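Local coordinates for protein dicer Related Helicase (Caenorhabditis elegans, PDB 6M6Q) that probably hydrolyses ATP as an RNA-binding helicase of the RIG-I-like receptor family, the chain here being its N-terminal domain, at residues 20-31 with 177-188. Numbering follows the deposited sequence.
Sequences FESPYFPAYFRL and VTNNPFGYQKLD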
loop_
_atom_site.group_PDB
_atom_site.type_symbol
_atom_site.label_atom_id
_atom_site.label_comp_id
_atom_site.label_asym_id
_atom_site.label_seq_id
_atom_site.Cartn_x
_atom_site.Cartn_y
_atom_site.Cartn_z
ATOM N N PHE B 20 -6.635 5.629 22.378
ATOM C CA PHE B 20 -6.658 4.449 21.482
ATOM C C PHE B 20 -7.906 4.504 20.587
ATOM O O PHE B 20 -7.803 4.198 19.371
ATOM C CB PHE B 20 -6.609 3.156 22.295
ATOM C CG PHE B 20 -6.436 1.911 21.462
ATOM C CD1 PHE B 20 -7.518 1.330 20.813
ATOM C CD2 PHE B 20 -5.190 1.315 21.327
ATOM C CE1 PHE B 20 -7.357 0.186 20.049
ATOM C CE2 PHE B 20 -5.034 0.175 20.558
ATOM C CZ PHE B 20 -6.114 -0.386 19.918
ATOM N N GLU B 21 -9.051 4.884 21.170
ATOM C CA GLU B 21 -10.402 4.764 20.549
ATOM C C GLU B 21 -10.617 5.895 19.532
ATOM O O GLU B 21 -11.624 5.835 18.804
ATOM C CB GLU B 21 -11.488 4.775 21.628
ATOM C CG GLU B 21 -11.369 3.635 22.647
ATOM C CD GLU B 21 -10.418 3.885 23.809
ATOM O OE1 GLU B 21 -10.136 2.930 24.551
ATOM O OE2 GLU B 21 -9.956 5.030 23.967
ATOM N N SER B 22 -9.689 6.856 19.434
ATOM C CA SER B 22 -9.761 7.960 18.440
ATOM C C SER B 22 -9.556 7.393 17.033
ATOM O O SER B 22 -8.636 6.616 16.807
ATOM C CB SER B 22 -8.774 9.057 18.742
ATOM O OG SER B 22 -8.758 10.012 17.676
ATOM N N PRO B 23 -10.394 7.769 16.044
ATOM C CA PRO B 23 -10.222 7.300 14.676
ATOM C C PRO B 23 -8.808 7.555 14.127
ATOM O O PRO B 23 -8.364 6.791 13.283
ATOM C CB PRO B 23 -11.230 8.119 13.842
ATOM C CG PRO B 23 -12.225 8.664 14.853
ATOM C CD PRO B 23 -11.502 8.713 16.182
ATOM N N TYR B 24 -8.166 8.643 14.578
ATOM C CA TYR B 24 -6.908 9.189 14.021
ATOM C C TYR B 24 -5.687 8.583 14.750
ATOM O O TYR B 24 -4.547 8.872 14.326
ATOM C CB TYR B 24 -6.936 10.715 14.109
ATOM C CG TYR B 24 -8.131 11.360 13.450
ATOM C CD1 TYR B 24 -8.129 11.638 12.094
ATOM C CD2 TYR B 24 -9.255 11.730 14.181
ATOM C CE1 TYR B 24 -9.198 12.271 11.479
ATOM C CE2 TYR B 24 -10.336 12.360 13.580
ATOM C CZ TYR B 24 -10.315 12.614 12.220
ATOM O OH TYR B 24 -11.363 13.223 11.603
ATOM N N PHE B 25 -5.898 7.730 15.767
ATOM C CA PHE B 25 -4.793 7.138 16.573
ATOM C C PHE B 25 -4.022 6.053 15.804
ATOM O O PHE B 25 -2.809 6.117 15.788
ATOM C CB PHE B 25 -5.256 6.596 17.924
ATOM C CG PHE B 25 -4.192 5.798 18.646
ATOM C CD1 PHE B 25 -3.089 6.417 19.217
ATOM C CD2 PHE B 25 -4.268 4.420 18.718
ATOM C CE1 PHE B 25 -2.108 5.675 19.865
ATOM C CE2 PHE B 25 -3.300 3.682 19.386
ATOM C CZ PHE B 25 -2.218 4.312 19.949
ATOM N N PRO B 26 -4.632 4.969 15.247
ATOM C CA PRO B 26 -3.843 3.882 14.652
ATOM C C PRO B 26 -2.708 4.366 13.728
ATOM O O PRO B 26 -1.608 3.919 13.898
ATOM C CB PRO B 26 -4.892 3.095 13.846
ATOM C CG PRO B 26 -6.152 3.277 14.647
ATOM C CD PRO B 26 -6.075 4.711 15.146
ATOM N N ALA B 27 -3.013 5.290 12.813
ATOM C CA ALA B 27 -2.082 5.832 11.792
ATOM C C ALA B 27 -0.990 6.653 12.471
ATOM O O ALA B 27 0.170 6.588 12.028
ATOM C CB ALA B 27 -2.830 6.672 10.785
ATOM N N TYR B 28 -1.356 7.450 13.458
ATOM C CA TYR B 28 -0.410 8.301 14.190
ATOM C C TYR B 28 0.568 7.394 14.946
ATOM O O TYR B 28 1.788 7.585 14.799
ATOM C CB TYR B 28 -1.138 9.301 15.087
ATOM C CG TYR B 28 -0.201 10.317 15.693
ATOM C CD1 TYR B 28 0.279 10.172 16.988
ATOM C CD2 TYR B 28 0.307 11.352 14.929
ATOM C CE1 TYR B 28 1.206 11.050 17.513
ATOM C CE2 TYR B 28 1.220 12.250 15.450
ATOM C CZ TYR B 28 1.675 12.094 16.744
ATOM O OH TYR B 28 2.560 12.998 17.263
ATOM N N PHE B 29 0.062 6.376 15.638
ATOM C CA PHE B 29 0.892 5.394 16.387
ATOM C C PHE B 29 1.890 4.717 15.432
ATOM O O PHE B 29 3.022 4.470 15.853
ATOM C CB PHE B 29 0.025 4.349 17.083
ATOM C CG PHE B 29 0.810 3.330 17.866
ATOM C CD1 PHE B 29 1.207 3.585 19.164
ATOM C CD2 PHE B 29 1.186 2.125 17.288
ATOM C CE1 PHE B 29 1.950 2.655 19.876
ATOM C CE2 PHE B 29 1.927 1.196 18.004
ATOM C CZ PHE B 29 2.295 1.457 19.302
ATOM N N ARG B 30 1.475 4.445 14.185
ATOM C CA ARG B 30 2.278 3.709 13.160
ATOM C C ARG B 30 3.406 4.583 12.600
ATOM O O ARG B 30 4.239 4.030 11.902
ATOM C CB ARG B 30 1.379 3.185 12.033
ATOM C CG ARG B 30 0.540 1.987 12.453
ATOM C CD ARG B 30 -0.094 1.270 11.300
ATOM N NE ARG B 30 -1.057 2.078 10.566
ATOM C CZ ARG B 30 -2.392 2.017 10.720
ATOM N NH1 ARG B 30 -2.934 1.220 11.629
ATOM N NH2 ARG B 30 -3.175 2.758 9.952
ATOM N N LEU B 31 3.494 5.865 12.980
ATOM C CA LEU B 31 4.699 6.712 12.703
ATOM C C LEU B 31 5.841 6.299 13.654
ATOM O O LEU B 31 7.016 6.606 13.330
ATOM C CB LEU B 31 4.345 8.202 12.830
ATOM C CG LEU B 31 3.308 8.725 11.822
ATOM C CD1 LEU B 31 2.709 10.047 12.271
ATOM C CD2 LEU B 31 3.912 8.884 10.448
ATOM N N VAL B 177 -11.102 6.894 7.141
ATOM C CA VAL B 177 -10.790 6.849 8.595
ATOM C C VAL B 177 -12.071 6.503 9.364
ATOM O O VAL B 177 -11.954 5.872 10.444
ATOM C CB VAL B 177 -10.131 8.156 9.097
ATOM C CG1 VAL B 177 -11.097 9.319 9.148
ATOM C CG2 VAL B 177 -9.484 7.961 10.456
ATOM N N THR B 178 -13.244 6.832 8.815
ATOM C CA THR B 178 -14.551 6.538 9.451
ATOM C C THR B 178 -14.852 5.041 9.309
ATOM O O THR B 178 -15.209 4.414 10.333
ATOM C CB THR B 178 -15.657 7.434 8.886
ATOM O OG1 THR B 178 -15.257 8.780 9.151
ATOM C CG2 THR B 178 -17.018 7.144 9.484
ATOM N N ASN B 179 -14.628 4.476 8.114
ATOM C CA ASN B 179 -14.952 3.061 7.795
ATOM C C ASN B 179 -14.075 2.125 8.636
ATOM O O ASN B 179 -14.646 1.348 9.408
ATOM C CB ASN B 179 -14.831 2.789 6.307
ATOM C CG ASN B 179 -15.975 3.394 5.520
ATOM O OD1 ASN B 179 -17.005 3.765 6.090
ATOM N ND2 ASN B 179 -15.817 3.477 4.208
ATOM N N ASN B 180 -12.746 2.243 8.556
ATOM C CA ASN B 180 -11.818 1.363 9.328
ATOM C C ASN B 180 -10.615 2.161 9.840
ATOM O O ASN B 180 -9.598 2.243 9.163
ATOM C CB ASN B 180 -11.366 0.154 8.497
ATOM C CG ASN B 180 -10.605 -0.877 9.317
ATOM O OD1 ASN B 180 -10.695 -0.896 10.551
ATOM N ND2 ASN B 180 -9.874 -1.755 8.641
ATOM N N PRO B 181 -10.664 2.704 11.080
ATOM C CA PRO B 181 -9.543 3.460 11.641
ATOM C C PRO B 181 -8.197 2.698 11.660
ATOM O O PRO B 181 -7.155 3.334 11.488
ATOM C CB PRO B 181 -10.004 3.763 13.081
ATOM C CG PRO B 181 -11.513 3.734 13.008
ATOM C CD PRO B 181 -11.822 2.672 11.982
ATOM N N PHE B 182 -8.244 1.374 11.848
ATOM C CA PHE B 182 -7.054 0.487 11.982
ATOM C C PHE B 182 -6.469 0.166 10.594
ATOM O O PHE B 182 -5.388 -0.418 10.525
ATOM C CB PHE B 182 -7.434 -0.790 12.733
ATOM C CG PHE B 182 -8.091 -0.546 14.069
ATOM C CD1 PHE B 182 -9.461 -0.681 14.224
ATOM C CD2 PHE B 182 -7.341 -0.137 15.160
ATOM C CE1 PHE B 182 -10.062 -0.424 15.446
ATOM C CE2 PHE B 182 -7.942 0.134 16.376
ATOM C CZ PHE B 182 -9.302 -0.013 16.521
ATOM N N GLY B 183 -7.215 0.473 9.531
ATOM C CA GLY B 183 -6.820 0.222 8.135
ATOM C C GLY B 183 -5.842 1.262 7.643
ATOM O O GLY B 183 -5.568 2.204 8.395
ATOM N N TYR B 184 -5.347 1.096 6.409
ATOM C CA TYR B 184 -4.424 2.030 5.725
ATOM C C TYR B 184 -5.088 3.411 5.640
ATOM O O TYR B 184 -6.244 3.498 5.184
ATOM C CB TYR B 184 -4.018 1.486 4.344
ATOM C CG TYR B 184 -2.756 0.660 4.352
ATOM C CD1 TYR B 184 -1.506 1.264 4.312
ATOM C CD2 TYR B 184 -2.803 -0.724 4.449
ATOM C CE1 TYR B 184 -0.340 0.518 4.373
ATOM C CE2 TYR B 184 -1.645 -1.486 4.502
ATOM C CZ TYR B 184 -0.408 -0.864 4.456
ATOM O OH TYR B 184 0.737 -1.607 4.524
ATOM N N GLN B 185 -4.361 4.460 6.032
ATOM C CA GLN B 185 -4.818 5.867 5.912
ATOM C C GLN B 185 -3.844 6.649 5.039
ATOM O O GLN B 185 -2.697 6.192 4.864
ATOM C CB GLN B 185 -4.956 6.508 7.293
ATOM C CG GLN B 185 -5.921 5.775 8.220
ATOM C CD GLN B 185 -7.345 5.807 7.721
ATOM O OE1 GLN B 185 -7.790 6.764 7.085
ATOM N NE2 GLN B 185 -8.068 4.742 7.993
ATOM N N LYS B 186 -4.292 7.789 4.520
ATOM C CA LYS B 186 -3.460 8.716 3.719
ATOM C C LYS B 186 -2.097 8.893 4.412
ATOM O O LYS B 186 -1.084 8.740 3.753
ATOM C CB LYS B 186 -4.194 10.043 3.533
ATOM C CG LYS B 186 -4.347 10.472 2.088
ATOM C CD LYS B 186 -4.697 11.924 1.917
ATOM C CE LYS B 186 -6.180 12.194 1.995
ATOM N NZ LYS B 186 -6.458 13.648 2.072
ATOM N N LEU B 187 -2.108 9.147 5.714
ATOM C CA LEU B 187 -0.899 9.346 6.558
ATOM C C LEU B 187 0.131 8.229 6.299
ATOM O O LEU B 187 1.336 8.558 6.103
ATOM C CB LEU B 187 -1.323 9.371 8.034
ATOM C CG LEU B 187 -0.209 9.672 9.024
ATOM C CD1 LEU B 187 0.599 10.889 8.583
ATOM C CD2 LEU B 187 -0.773 9.870 10.427
ATOM N N ASP B 188 -0.300 6.967 6.347
ATOM C CA ASP B 188 0.590 5.796 6.176
ATOM C C ASP B 188 1.240 5.867 4.776
ATOM O O ASP B 188 2.438 5.528 4.667
ATOM C CB ASP B 188 -0.157 4.474 6.400
ATOM C CG ASP B 188 -0.863 4.330 7.746
ATOM O OD1 ASP B 188 -2.141 4.360 7.752
ATOM O OD2 ASP B 188 -0.159 4.107 8.762
HETATM O O HOH W 1 -5.810 6.011 11.512
#
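The guanidinium of Arg30 meets Asp188 edge-on: the carboxylate carbon lies in its plane, and the two flat groups are turned 33° apart. One guanidinium face carries Pro26 O and Ala27 N of helix 25-29, and Phe129 makes a cation-pi contact with the group. The Phe182 ring receives Phe20 CE1 at its edge, Phe182 CE2 to Phe20 CE1 3.7 Å, the ring pair oblique with planes at 43°, while Pro26 CG reaches the Phe182 ring obliquely.

Arg30 grips Asp188 side-on, NE to Asp188 OD2 at 2.9 Å and NH2 to Asp188 OD1 at 2.9 Å, both bonds nearly straight, although NE reaches its oxygen from above the carboxylate plane. A bend at chi3 (-64°) turns the guanidinium back toward Asp188. Asp188 OD1 also takes the amide of Gln185 on its anti lone pair, Gln185 N to Asp188 OD1 2.8 Å, which helps fix the carboxylate's rotation. NH2 and NH1 of Arg30 also make weak, bent bonds to Gly183 O and Phe182 O, both oblique to the guanidinium, and NH1 also hydrogen-bonds Leu128 O. A leucine here would probably leave the Asp188 charge without its mate and the carbonyls of Phe182 and Gly183 without these donors.

Beside the Phe182 ring, Pro181 CB and Val177 CG2 both close on Pro23 O, the latter at 3.3 Å. A bridging water donates to Pro23 O and Pro181 O and accepts from Ala27 N. Farther along, Leu187 CD2 packs against Ala27 CB (3.8 Å) and Leu31 CD1. Asp188, three residues past the N-cap Gln185, caps the N-terminus of helix 186-193 through the Gln185 amide, and through it Arg30, just after residues 25-29, ties the two segments together in this all-helical N-terminal domain.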